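Local coordinates for protein GH127 beta-L-arabinofuranoside (Geobacillus stearothermophilus, PDB 4QK0) that probably hydrolyses beta-L-arabinofuranosides, releasing L-arabinose, at residues M133-N138 with G187-Q192; E562-G567 with C634-G639; F321-P326 with P541-N546; L485-W490 with L528-P533. All coordinates share one frame; numbering follows the deposited sequence. Where two conformers were deposited one is given.

Interaction 1 (M133-N138 with G187-Q192); sequences MNLRDN and GYDGHQ
Leu135 lays the root of its side chain over the carbonyl of Tyr188, with Leu135 CB 3.3 Å from Tyr188 O and CG and CD1 following more loosely past the same oxygen. The branch beyond also meets Glu140 and Leu141 of helix 140-158. The backbone of Leu135 does the polar work: its O takes the N-H of Gly190 at 2.8 Å. One residue further, Gly190 CA points a hydrogen almost straight (169°) at Arg136 O, 3.3 Å away, and any side chain on Gly190 would run into that oxygen. Asp189 swings CG anti to its own N (chi1 -161°), which brings OD1 back to accept from His191 N at 2.7 Å, an Asx turn. The same OD1 stands near Leu135 O, both of them acceptors; a water donates to Leu135 O at 2.8 Å and sits very close to Asp189 OD1. Asp189 OD2 goes elsewhere, to the backbone N of Tyr142 in helix 140-158.

Behind the contact, Arg136 grips Asp137 side-on, NE to OD1 and NH2 to OD2, while Asn134 accepts from Asp137 N through OD1 and donates to Asp137 OD2. Arg136 NH1 has a second charged partner in Glu237. These are loops leading into helices 140-158 and 194-205 of the helical catalytic domain. With so little apolar overlap, the two loops are fitted together by peptide groups and probably a bridging water, and the buried Asp189 carboxylate is satisfied by backbone N-H groups on both of its oxygens.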
loop_
_atom_site.group_PDB
_atom_site.type_symbol
_atom_site.label_atom_id
_atom_site.label_comp_id
_atom_site.label_asym_id
_atom_site.label_seq_id
_atom_site.Cartn_x
_atom_site.Cartn_y
_atom_site.Cartn_z
HETATM N N MSE A 133 -30.069 19.652 -6.022
HETATM C CA MSE A 133 -30.223 19.152 -4.654
HETATM C C MSE A 133 -29.019 18.341 -4.182
HETATM O O MSE A 133 -28.912 18.002 -3.016
HETATM C CB MSE A 133 -31.517 18.331 -4.525
HETATM C CG MSE A 133 -32.788 19.156 -4.785
HETATM SE SE MSE A 133 -33.122 20.607 -3.481
HETATM C CE MSE A 133 -32.931 22.261 -4.514
ATOM N N ASN A 134 -28.099 18.007 -5.087
ATOM C CA ASN A 134 -26.877 17.290 -4.730
ATOM C C ASN A 134 -25.689 17.718 -5.570
ATOM O O ASN A 134 -25.168 17.001 -6.435
ATOM C CB ASN A 134 -27.048 15.760 -4.787
ATOM C CG ASN A 134 -25.901 15.038 -4.078
ATOM O OD1 ASN A 134 -24.831 15.611 -3.824
ATOM N ND2 ASN A 134 -26.126 13.781 -3.751
ATOM N N LEU A 135 -25.230 18.915 -5.240
ATOM C CA LEU A 135 -24.032 19.499 -5.852
ATOM C C LEU A 135 -22.781 18.806 -5.387
ATOM O O LEU A 135 -21.772 18.821 -6.086
ATOM C CB LEU A 135 -23.950 21.007 -5.506
ATOM C CG LEU A 135 -24.776 21.997 -6.373
ATOM C CD1 LEU A 135 -24.220 22.022 -7.772
ATOM C CD2 LEU A 135 -26.256 21.630 -6.414
ATOM N N ARG A 136 -22.811 18.246 -4.193
ATOM C CA ARG A 136 -21.623 17.557 -3.649
ATOM C C ARG A 136 -21.218 16.396 -4.561
ATOM O O ARG A 136 -20.046 16.218 -4.824
ATOM C CB ARG A 136 -21.895 17.008 -2.253
ATOM C CG ARG A 136 -20.630 16.530 -1.564
ATOM C CD ARG A 136 -20.942 15.717 -0.310
ATOM N NE ARG A 136 -21.662 14.524 -0.657
ATOM C CZ ARG A 136 -22.358 13.776 0.192
ATOM N NH1 ARG A 136 -22.424 14.117 1.463
ATOM N NH2 ARG A 136 -23.028 12.693 -0.257
ATOM N N ASP A 137 -22.203 15.670 -5.087
ATOM C CA ASP A 137 -21.931 14.449 -5.836
ATOM C C ASP A 137 -22.321 14.454 -7.291
ATOM O O ASP A 137 -21.682 13.755 -8.064
ATOM C CB ASP A 137 -22.696 13.250 -5.217
ATOM C CG ASP A 137 -22.347 13.020 -3.749
ATOM O OD1 ASP A 137 -21.222 13.369 -3.318
ATOM O OD2 ASP A 137 -23.219 12.498 -3.039
ATOM N N ASN A 138 -23.375 15.171 -7.685
ATOM C CA ASN A 138 -23.919 14.915 -9.027
ATOM C C ASN A 138 -23.435 15.797 -10.201
ATOM O O ASN A 138 -23.970 15.673 -11.300
ATOM C CB ASN A 138 -25.402 14.820 -8.966
ATOM C CG ASN A 138 -25.864 13.620 -8.167
ATOM O OD1 ASN A 138 -25.075 12.794 -7.759
ATOM N ND2 ASN A 138 -27.138 13.535 -7.943
ATOM N N GLY A 187 -24.163 27.829 -2.934
ATOM C CA GLY A 187 -23.562 26.560 -3.219
ATOM C C GLY A 187 -22.461 26.631 -4.233
ATOM O O GLY A 187 -22.112 27.698 -4.748
ATOM N N TYR A 188 -21.993 25.449 -4.572
ATOM C CA TYR A 188 -20.877 25.234 -5.501
ATOM C C TYR A 188 -20.737 23.699 -5.740
ATOM O O TYR A 188 -21.327 22.940 -5.000
ATOM C CB TYR A 188 -19.594 25.833 -4.904
ATOM C CG TYR A 188 -19.397 25.629 -3.437
ATOM C CD1 TYR A 188 -18.920 24.410 -2.936
ATOM C CD2 TYR A 188 -19.690 26.644 -2.510
ATOM C CE1 TYR A 188 -18.749 24.208 -1.579
ATOM C CE2 TYR A 188 -19.519 26.434 -1.147
ATOM C CZ TYR A 188 -19.039 25.220 -0.688
ATOM O OH TYR A 188 -18.817 25.021 0.668
ATOM N N ASP A 189 -19.979 23.253 -6.743
ATOM C CA ASP A 189 -19.952 21.829 -7.141
ATOM C C ASP A 189 -18.862 21.104 -6.363
ATOM O O ASP A 189 -17.803 21.665 -6.034
ATOM C CB ASP A 189 -19.723 21.664 -8.649
ATOM C CG ASP A 189 -20.140 20.253 -9.199
ATOM O OD1 ASP A 189 -19.587 19.222 -8.761
ATOM O OD2 ASP A 189 -20.972 20.211 -10.115
ATOM N N GLY A 190 -19.174 19.854 -6.025
ATOM C CA GLY A 190 -18.232 18.936 -5.391
ATOM C C GLY A 190 -17.053 18.667 -6.263
ATOM O O GLY A 190 -15.969 18.334 -5.783
ATOM N N HIS A 191 -17.223 18.894 -7.556
ATOM C CA HIS A 191 -16.105 18.823 -8.455
ATOM C C HIS A 191 -15.923 20.129 -9.200
ATOM O O HIS A 191 -16.653 20.425 -10.148
ATOM C CB HIS A 191 -16.277 17.679 -9.452
ATOM C CG HIS A 191 -15.008 17.248 -10.099
ATOM N ND1 HIS A 191 -14.075 18.137 -10.585
ATOM C CD2 HIS A 191 -14.510 16.003 -10.352
ATOM C CE1 HIS A 191 -13.058 17.467 -11.111
ATOM N NE2 HIS A 191 -13.292 16.172 -10.960
ATOM N N GLN A 192 -14.853 20.840 -8.830
ATOM C CA GLN A 192 -14.506 22.061 -9.431
ATOM C C GLN A 192 -14.256 21.879 -10.905
ATOM O O GLN A 192 -13.815 20.815 -11.358
ATOM C CB GLN A 192 -13.294 22.681 -8.742
ATOM C CG GLN A 192 -13.432 22.823 -7.249
ATOM C CD GLN A 192 -12.926 21.610 -6.459
ATOM O OE1 GLN A 192 -13.261 20.478 -6.773
ATOM N NE2 GLN A 192 -12.093 21.854 -5.436
HETATM O O HOH W 1 -20.547 17.044 -7.899
#

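Interaction 2 (E562-G567 with C634-G639); sequences EEVDNG and CNRGEG
Arg636 carries the ionic part, reaching Glu562 and Asp565 at once. NH2 is shared, 2.9 Å from Glu562 OE1 and, on its other hydrogen, 2.8 Å from Asp565 OD2. NH1 completes an end-on, two-nitrogen grip with Asp565 OD1 at 3.0 Å, although the carboxylate is turned 46° out of the guanidinium plane. Arg626 is a second charged partner of Asp565 OD1, so the network is likely to hold both acids ionised.

Apolar packing comes from Val564, whose CG1 sits 3.4 Å above the plane of the Arg636 guanidinium, over its centre. That methyl lies between the backbone N and the carbonyl carbon (chi1 65°), which turns it to the flat group.

Of the backbone donors, Cys634 N gives a straight bond to Glu562 OE2 at 2.8 Å. Two waters extend the Glu562 carboxylate to the loop: one links OE1 to Asn635 N, the other OE2 to Arg636 N and Gly637 O. Glu563 OE1 rests on Gly639 CA, but its bond is to Glu640 N.

In the C-terminal domain, the single turn 563-566 ends strand 557-562, and the loop 634-639 leads into its antiparallel neighbour 641-647; strand 620-629, bearing Arg626 and Ile628, borders the same site.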
loop_
_atom_site.group_PDB
_atom_site.type_symbol
_atom_site.label_atom_id
_atom_site.label_comp_id
_atom_site.label_asym_id
_atom_site.label_seq_id
_atom_site.Cartn_x
_atom_site.Cartn_y
_atom_site.Cartn_z
ATOM N N GLU A 562 12.874 -1.038 -18.359
ATOM C CA GLU A 562 11.853 -2.080 -18.562
ATOM C C GLU A 562 12.458 -3.515 -18.626
ATOM O O GLU A 562 13.598 -3.725 -19.071
ATOM C CB GLU A 562 11.085 -1.832 -19.851
ATOM C CG GLU A 562 10.123 -0.630 -19.840
ATOM C CD GLU A 562 9.071 -0.746 -20.947
ATOM O OE1 GLU A 562 9.445 -0.510 -22.081
ATOM O OE2 GLU A 562 7.914 -1.136 -20.690
ATOM N N GLU A 563 11.671 -4.467 -18.179
ATOM C CA GLU A 563 12.066 -5.871 -18.167
ATOM C C GLU A 563 12.448 -6.337 -19.572
ATOM O O GLU A 563 13.430 -7.045 -19.762
ATOM C CB GLU A 563 10.909 -6.699 -17.649
ATOM C CG GLU A 563 11.153 -8.195 -17.606
ATOM C CD GLU A 563 10.045 -8.982 -16.877
ATOM O OE1 GLU A 563 9.166 -8.440 -16.155
ATOM O OE2 GLU A 563 10.034 -10.203 -17.062
ATOM N N VAL A 564 11.665 -5.917 -20.567
ATOM C CA VAL A 564 11.904 -6.357 -21.940
ATOM C C VAL A 564 13.351 -6.096 -22.358
ATOM O O VAL A 564 13.913 -6.879 -23.089
ATOM C CB VAL A 564 10.901 -5.724 -22.929
ATOM C CG1 VAL A 564 11.100 -4.203 -22.995
ATOM C CG2 VAL A 564 11.034 -6.319 -24.327
ATOM N N ASP A 565 13.982 -5.032 -21.853
ATOM C CA ASP A 565 15.359 -4.707 -22.195
ATOM C C ASP A 565 16.374 -5.216 -21.192
ATOM O O ASP A 565 17.530 -5.295 -21.516
ATOM C CB ASP A 565 15.579 -3.166 -22.272
ATOM C CG ASP A 565 14.770 -2.477 -23.382
ATOM O OD1 ASP A 565 14.753 -3.004 -24.499
ATOM O OD2 ASP A 565 14.158 -1.406 -23.162
ATOM N N ASN A 566 15.994 -5.444 -19.942
ATOM C CA ASN A 566 16.975 -5.604 -18.868
ATOM C C ASN A 566 16.763 -6.877 -18.014
ATOM O O ASN A 566 17.487 -7.147 -17.069
ATOM C CB ASN A 566 16.888 -4.386 -17.904
ATOM C CG ASN A 566 17.262 -3.060 -18.562
ATOM O OD1 ASN A 566 18.428 -2.743 -18.709
ATOM N ND2 ASN A 566 16.246 -2.230 -18.864
ATOM N N GLY A 567 15.732 -7.626 -18.290
ATOM C CA GLY A 567 15.409 -8.771 -17.463
ATOM C C GLY A 567 14.531 -8.445 -16.272
ATOM O O GLY A 567 14.313 -7.271 -15.932
ATOM N N CYS A 634 5.708 0.299 -21.600
ATOM C CA CYS A 634 4.523 -0.563 -21.790
ATOM C C CYS A 634 3.966 -0.516 -23.210
ATOM O O CYS A 634 2.768 -0.705 -23.403
ATOM C CB CYS A 634 3.439 -0.206 -20.811
ATOM S SG CYS A 634 2.314 -1.528 -20.386
ATOM N N ASN A 635 4.836 -0.304 -24.183
ATOM C CA ASN A 635 4.463 -0.506 -25.573
ATOM C C ASN A 635 5.061 -1.796 -26.169
ATOM O O ASN A 635 4.840 -2.082 -27.309
ATOM C CB ASN A 635 4.887 0.692 -26.439
ATOM C CG ASN A 635 3.991 1.894 -26.184
ATOM O OD1 ASN A 635 2.940 2.054 -26.786
ATOM N ND2 ASN A 635 4.400 2.706 -25.242
ATOM N N ARG A 636 5.790 -2.570 -25.369
ATOM C CA ARG A 636 6.413 -3.793 -25.824
ATOM C C ARG A 636 6.081 -4.939 -24.888
ATOM O O ARG A 636 6.872 -5.789 -24.633
ATOM C CB ARG A 636 7.894 -3.558 -25.911
ATOM C CG ARG A 636 8.227 -2.513 -26.970
ATOM C CD ARG A 636 9.677 -2.077 -26.935
ATOM N NE ARG A 636 10.063 -1.514 -25.639
ATOM C CZ ARG A 636 11.304 -1.473 -25.174
ATOM N NH1 ARG A 636 12.309 -1.995 -25.866
ATOM N NH2 ARG A 636 11.541 -0.983 -23.981
ATOM N N GLY A 637 4.853 -4.959 -24.422
ATOM C CA GLY A 637 4.326 -6.027 -23.612
ATOM C C GLY A 637 4.482 -5.822 -22.116
ATOM O O GLY A 637 5.261 -4.996 -21.632
ATOM N N GLU A 638 3.718 -6.614 -21.394
ATOM C CA GLU A 638 3.715 -6.608 -19.947
ATOM C C GLU A 638 5.099 -6.935 -19.391
ATOM O O GLU A 638 5.832 -7.760 -19.929
ATOM C CB GLU A 638 2.684 -7.601 -19.431
ATOM C CG GLU A 638 2.403 -7.473 -17.943
ATOM C CD GLU A 638 1.093 -8.133 -17.506
ATOM O OE1 GLU A 638 0.094 -8.085 -18.235
ATOM O OE2 GLU A 638 1.072 -8.746 -16.432
ATOM N N GLY A 639 5.486 -6.214 -18.352
ATOM C CA GLY A 639 6.758 -6.459 -17.708
ATOM C C GLY A 639 7.037 -5.459 -16.607
ATOM O O GLY A 639 6.301 -4.469 -16.434
HETATM O O HOH W 2 7.547 -0.056 -24.065
HETATM O O HOH W 3 6.749 -2.864 -22.524
#

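Interaction 3 (F321-P326 with P541-N546); sequences FDFDLP and PQVRAN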
loop_
_atom_site.group_PDB
_atom_site.type_symbol
_atom_site.label_atom_id
_atom_site.label_comp_id
_atom_site.label_asym_id
_atom_site.label_seq_id
_atom_site.Cartn_x
_atom_site.Cartn_y
_atom_site.Cartn_z
ATOM N N PHE A 321 0.488 13.976 1.718
ATOM C CA PHE A 321 1.174 15.022 2.469
ATOM C C PHE A 321 2.575 15.163 1.958
ATOM O O PHE A 321 3.092 14.315 1.181
ATOM C CB PHE A 321 1.106 14.737 4.009
ATOM C CG PHE A 321 1.729 13.427 4.405
ATOM C CD1 PHE A 321 3.106 13.350 4.675
ATOM C CD2 PHE A 321 0.986 12.261 4.411
ATOM C CE1 PHE A 321 3.721 12.134 4.969
ATOM C CE2 PHE A 321 1.594 11.031 4.724
ATOM C CZ PHE A 321 2.966 10.992 5.005
ATOM N N ASP A 322 3.261 16.175 2.457
ATOM C CA ASP A 322 4.611 16.466 1.977
ATOM C C ASP A 322 5.565 15.282 1.947
ATOM O O ASP A 322 5.745 14.576 2.931
ATOM C CB ASP A 322 5.224 17.552 2.836
ATOM C CG ASP A 322 4.464 18.903 2.715
ATOM O OD1 ASP A 322 3.436 18.996 1.983
ATOM O OD2 ASP A 322 4.898 19.853 3.392
ATOM N N PHE A 323 6.200 15.118 0.797
ATOM C CA PHE A 323 7.266 14.192 0.587
ATOM C C PHE A 323 6.840 12.689 0.565
ATOM O O PHE A 323 7.717 11.842 0.488
ATOM C CB PHE A 323 8.378 14.398 1.602
ATOM C CG PHE A 323 8.948 15.788 1.641
ATOM C CD1 PHE A 323 9.628 16.319 0.551
ATOM C CD2 PHE A 323 8.885 16.533 2.813
ATOM C CE1 PHE A 323 10.228 17.564 0.634
ATOM C CE2 PHE A 323 9.486 17.796 2.901
ATOM C CZ PHE A 323 10.136 18.315 1.795
ATOM N N ASP A 324 5.538 12.391 0.638
ATOM C CA ASP A 324 4.992 11.027 0.551
ATOM C C ASP A 324 4.710 10.675 -0.896
ATOM O O ASP A 324 3.642 10.933 -1.436
ATOM C CB ASP A 324 3.719 10.884 1.408
ATOM C CG ASP A 324 3.096 9.469 1.332
ATOM O OD1 ASP A 324 3.843 8.501 1.310
ATOM O OD2 ASP A 324 1.866 9.329 1.294
ATOM N N LEU A 325 5.708 10.123 -1.533
ATOM C CA LEU A 325 5.669 9.895 -2.979
ATOM C C LEU A 325 6.125 8.491 -3.360
ATOM O O LEU A 325 7.158 8.305 -4.022
ATOM C CB LEU A 325 6.595 10.913 -3.636
ATOM C CG LEU A 325 6.064 12.341 -3.518
ATOM C CD1 LEU A 325 7.163 13.308 -3.872
ATOM C CD2 LEU A 325 4.843 12.583 -4.405
ATOM N N PRO A 326 5.363 7.493 -2.923
ATOM C CA PRO A 326 5.704 6.084 -3.148
ATOM C C PRO A 326 5.529 5.771 -4.618
ATOM O O PRO A 326 4.593 6.249 -5.242
ATOM C CB PRO A 326 4.709 5.329 -2.298
ATOM C CG PRO A 326 3.504 6.252 -2.260
ATOM C CD PRO A 326 4.136 7.633 -2.151
ATOM N N PRO A 541 16.033 14.434 0.456
ATOM C CA PRO A 541 16.170 13.308 1.400
ATOM C C PRO A 541 14.949 13.015 2.205
ATOM O O PRO A 541 14.848 11.957 2.725
ATOM C CB PRO A 541 17.319 13.733 2.294
ATOM C CG PRO A 541 18.129 14.613 1.427
ATOM C CD PRO A 541 17.150 15.372 0.572
ATOM N N GLN A 542 14.023 13.939 2.305
ATOM C CA GLN A 542 12.743 13.717 2.993
ATOM C C GLN A 542 11.794 12.840 2.190
ATOM O O GLN A 542 10.856 12.308 2.757
ATOM C CB GLN A 542 12.033 15.020 3.253
ATOM C CG GLN A 542 12.736 15.931 4.228
ATOM C CD GLN A 542 12.381 15.596 5.621
ATOM O OE1 GLN A 542 11.205 15.529 5.962
ATOM N NE2 GLN A 542 13.371 15.337 6.427
ATOM N N VAL A 543 12.063 12.655 0.893
ATOM C CA VAL A 543 11.338 11.680 0.076
ATOM C C VAL A 543 11.847 10.285 0.343
ATOM O O VAL A 543 12.802 9.751 -0.235
ATOM C CB VAL A 543 11.406 11.968 -1.406
ATOM C CG1 VAL A 543 10.499 10.974 -2.138
ATOM C CG2 VAL A 543 10.910 13.367 -1.710
ATOM N N ARG A 544 11.184 9.681 1.302
ATOM C CA ARG A 544 11.582 8.427 1.848
ATOM C C ARG A 544 11.607 7.309 0.818
ATOM O O ARG A 544 12.523 6.528 0.836
ATOM C CB ARG A 544 10.690 8.109 3.059
ATOM C CG ARG A 544 11.143 9.150 4.087
ATOM C CD ARG A 544 10.467 9.461 5.397
ATOM N NE ARG A 544 11.006 10.757 5.795
ATOM C CZ ARG A 544 10.889 11.333 6.978
ATOM N NH1 ARG A 544 10.348 10.736 7.999
ATOM N NH2 ARG A 544 11.420 12.520 7.149
ATOM N N ALA A 545 10.661 7.307 -0.104
ATOM C CA ALA A 545 10.605 6.279 -1.129
ATOM C C ALA A 545 11.847 6.242 -1.977
ATOM O O ALA A 545 12.116 5.238 -2.540
ATOM C CB ALA A 545 9.394 6.508 -2.010
ATOM N N ASN A 546 12.619 7.330 -2.049
ATOM C CA ASN A 546 13.752 7.407 -2.967
ATOM C C ASN A 546 15.108 7.470 -2.340
ATOM O O ASN A 546 16.112 7.681 -3.017
ATOM C CB ASN A 546 13.514 8.515 -3.965
ATOM C CG ASN A 546 12.240 8.294 -4.768
ATOM O OD1 ASN A 546 11.904 7.137 -5.123
ATOM N ND2 ASN A 546 11.519 9.362 -5.066
HETATM O O HOH W 4 8.289 9.171 0.011
HETATM O O HOH W 5 8.811 8.943 -5.989
#
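The Phe323 ring has Gln542 CB over the centre of one face, a CH-pi contact with CB 3.5 Å from the ring centroid and 14° off the normal. Val543 CG2 comes in obliquely, 3.9 Å from Phe323 CD1. The aliphatic part of Gln542 does the packing; its amide is turned 73° to the ring, with OE1 4.0 Å from Phe323 CD2. The ring of His540 also stacks with Phe323. An alanine in place of Phe323 is likely to leave Gln542 CB and the His540 ring without their aromatic partner.

Phe323 is the third residue of a type II turn from Phe321 to Asp324. Two residues on, Leu325 CB reaches Val543 CG1 at 4.2 Å, and Ala545 CB rests 3.5 Å from Leu325 O.

Water makes the polar links: one molecule joins Phe323 O and Leu325 N to Ala545 N, the other joins Leu325 O to Asn546 ND2. The second subunit borders the site, its Trp388 and Glu640 engaging Arg544 by cation-pi contact and salt bridge, and its Arg394 pairing with Asp324.

Here the catalytic domain meets the C-terminal domain through apolar touch and bridging water, with the segments' charged groups pairing outside the contact.

Interaction 4 (L485-W490 with L528-P533); sequences LRIPGW and LYFPMP
Trp490 holds CG between its backbone N and carbonyl carbon (chi1 56°), and Phe530 holds CG anti to its carbonyl carbon (chi1 -59°); these two torsions send the rings into the space between the segments. The six-membered ring of Trp490 does the touching. Its edge comes up to a carbonyl, with CZ3 3.4 Å from Pro531 O and the oxygen near the ring plane, while CH2 is 3.9 Å from Phe530 CB. The extended chain of Met532, a selenomethionine, runs obliquely past the same corner, CG lying 3.8 Å from Trp490 CH2 and the terminal CE about as near.

Phe530 packs against Pro488 and Ile487 of the other segment. Pro488 CD lies over one face, 3.8 Å from the centroid of the Phe530 ring, in a CH-pi contact, and Ile487 CD1 meets the ring edge at CE1. Pro488 serves both rings, since its CB packs on a face of Trp490 as well.

Strands 479-486 and 524-529 belong to different sheets, and the segments leave them side by side, directions 10° apart, as in a beta-sandwich: their backbones are too far apart for sheet pairing and side chains fill the gap. Deeper in, Leu485 CD1 meets Leu528 CD2 at 3.8 Å, with Tyr441 against both leucines.

A serine in place of Trp490 would probably leave the Met532 chain and Phe530 CB facing a gap and Glu361 without the indole N-H. That NE1 bonds to Glu361 OE1, and Arg486 forms salt bridges with Asp358 and Glu361, tying this end of the middle domain to helix 354-365.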
loop_
_atom_site.group_PDB
_atom_site.type_symbol
_atom_site.label_atom_id
_atom_site.label_comp_id
_atom_site.label_asym_id
_atom_site.label_seq_id
_atom_site.Cartn_x
_atom_site.Cartn_y
_atom_site.Cartn_z
ATOM N N LEU A 485 12.643 34.198 -23.918
ATOM C CA LEU A 485 12.968 32.786 -24.147
ATOM C C LEU A 485 13.213 32.004 -22.842
ATOM O O LEU A 485 14.099 32.363 -22.105
ATOM C CB LEU A 485 14.202 32.688 -25.025
ATOM C CG LEU A 485 14.120 33.541 -26.300
ATOM C CD1 LEU A 485 15.420 33.452 -27.058
ATOM C CD2 LEU A 485 13.007 33.115 -27.198
ATOM N N ARG A 486 12.416 30.968 -22.566
ATOM C CA ARG A 486 12.621 30.182 -21.352
ATOM C C ARG A 486 13.952 29.470 -21.391
ATOM O O ARG A 486 14.327 28.839 -22.373
ATOM C CB ARG A 486 11.546 29.134 -21.146
ATOM C CG ARG A 486 11.862 28.216 -19.939
ATOM C CD ARG A 486 10.719 27.307 -19.603
ATOM N NE ARG A 486 10.461 26.398 -20.707
ATOM C CZ ARG A 486 10.869 25.130 -20.797
ATOM N NH1 ARG A 486 11.568 24.526 -19.823
ATOM N NH2 ARG A 486 10.556 24.472 -21.877
ATOM N N ILE A 487 14.691 29.618 -20.316
ATOM C CA ILE A 487 15.923 28.863 -20.150
ATOM C C ILE A 487 15.543 27.663 -19.239
ATOM O O ILE A 487 15.260 27.866 -18.037
ATOM C CB ILE A 487 17.041 29.730 -19.541
ATOM C CG1 ILE A 487 17.237 31.008 -20.362
ATOM C CG2 ILE A 487 18.351 28.949 -19.506
ATOM C CD1 ILE A 487 17.478 30.798 -21.852
ATOM N N PRO A 488 15.464 26.448 -19.808
ATOM C CA PRO A 488 14.896 25.321 -19.019
ATOM C C PRO A 488 15.678 25.034 -17.772
ATOM O O PRO A 488 16.914 25.061 -17.782
ATOM C CB PRO A 488 15.009 24.136 -19.963
ATOM C CG PRO A 488 14.990 24.777 -21.339
ATOM C CD PRO A 488 15.818 26.009 -21.161
ATOM N N GLY A 489 14.940 24.935 -16.681
ATOM C CA GLY A 489 15.533 24.677 -15.365
ATOM C C GLY A 489 16.378 23.416 -15.340
ATOM O O GLY A 489 17.267 23.332 -14.536
ATOM N N TRP A 490 16.119 22.444 -16.219
ATOM C CA TRP A 490 16.958 21.220 -16.262
ATOM C C TRP A 490 18.323 21.472 -16.898
ATOM O O TRP A 490 19.247 20.662 -16.763
ATOM C CB TRP A 490 16.243 20.053 -16.972
ATOM C CG TRP A 490 15.782 20.349 -18.372
ATOM C CD1 TRP A 490 14.531 20.607 -18.762
ATOM C CD2 TRP A 490 16.597 20.398 -19.567
ATOM N NE1 TRP A 490 14.487 20.816 -20.126
ATOM C CE2 TRP A 490 15.753 20.711 -20.629
ATOM C CE3 TRP A 490 17.969 20.250 -19.814
ATOM C CZ2 TRP A 490 16.214 20.869 -21.934
ATOM C CZ3 TRP A 490 18.434 20.401 -21.090
ATOM C CH2 TRP A 490 17.553 20.715 -22.149
ATOM N N LEU A 528 19.696 28.912 -30.240
ATOM C CA LEU A 528 19.760 28.496 -28.841
ATOM C C LEU A 528 20.390 27.142 -28.768
ATOM O O LEU A 528 20.067 26.271 -29.562
ATOM C CB LEU A 528 18.386 28.396 -28.253
ATOM C CG LEU A 528 17.460 29.601 -28.347
ATOM C CD1 LEU A 528 16.102 29.284 -27.759
ATOM C CD2 LEU A 528 18.068 30.721 -27.563
ATOM N N TYR A 529 21.296 26.970 -27.809
ATOM C CA TYR A 529 21.934 25.681 -27.573
ATOM C C TYR A 529 21.812 25.333 -26.088
ATOM O O TYR A 529 22.322 26.060 -25.221
ATOM C CB TYR A 529 23.397 25.689 -27.995
ATOM C CG TYR A 529 24.133 24.444 -27.520
ATOM C CD1 TYR A 529 23.683 23.171 -27.888
ATOM C CD2 TYR A 529 25.265 24.538 -26.685
ATOM C CE1 TYR A 529 24.346 22.036 -27.447
ATOM C CE2 TYR A 529 25.928 23.407 -26.241
ATOM C CZ TYR A 529 25.460 22.162 -26.626
ATOM O OH TYR A 529 26.091 21.031 -26.176
ATOM N N PHE A 530 21.047 24.268 -25.822
ATOM C CA PHE A 530 20.833 23.756 -24.485
ATOM C C PHE A 530 21.545 22.405 -24.418
ATOM O O PHE A 530 21.031 21.421 -24.940
ATOM C CB PHE A 530 19.344 23.555 -24.212
ATOM C CG PHE A 530 18.514 24.813 -24.349
ATOM C CD1 PHE A 530 18.804 25.959 -23.588
ATOM C CD2 PHE A 530 17.407 24.841 -25.169
ATOM C CE1 PHE A 530 18.036 27.109 -23.691
ATOM C CE2 PHE A 530 16.637 25.997 -25.281
ATOM C CZ PHE A 530 16.955 27.137 -24.533
ATOM N N PRO A 531 22.707 22.346 -23.778
ATOM C CA PRO A 531 23.316 21.017 -23.574
ATOM C C PRO A 531 22.395 19.985 -22.873
ATOM O O PRO A 531 21.717 20.327 -21.897
ATOM C CB PRO A 531 24.540 21.309 -22.709
ATOM C CG PRO A 531 24.721 22.793 -22.694
ATOM C CD PRO A 531 23.391 23.407 -23.019
HETATM N N MSE A 532 22.335 18.765 -23.422
HETATM C CA MSE A 532 21.512 17.650 -22.887
HETATM C C MSE A 532 22.397 16.466 -22.458
HETATM O O MSE A 532 22.340 15.400 -23.062
HETATM C CB MSE A 532 20.505 17.143 -23.952
HETATM C CG MSE A 532 19.376 18.098 -24.163
HETATM SE SE MSE A 532 18.003 17.198 -25.172
HETATM C CE MSE A 532 16.701 18.638 -25.196
ATOM N N PRO A 533 23.217 16.640 -21.416
ATOM C CA PRO A 533 23.889 15.488 -20.853
ATOM C C PRO A 533 22.936 14.548 -20.137
ATOM O O PRO A 533 21.809 14.947 -19.779
ATOM C CB PRO A 533 24.799 16.108 -19.785
ATOM C CG PRO A 533 24.087 17.334 -19.342
ATOM C CD PRO A 533 23.437 17.855 -20.614
#

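How the interactions relate
Interaction 1 is the fully buried one, loop against loop in the helical catalytic domain; the other three are partly buried. Interactions 2 and 3 both use loops or turns at the ends of strands in one C-terminal sheet, but interaction 2 is ionic and stays within that domain, whereas interaction 3 is apolar and watery and reaches across to the catalytic domain. Only interaction 3 borders the dimer partner: its Arg544 pairs with Glu640 of the second subunit, the residue that follows 634-639 there. Interaction 4, nested in the chain loop that interaction 3 closes, is the aromatic and aliphatic filling between two sheets of the middle domain. Its centre lies about 28 Å from that of interaction 3.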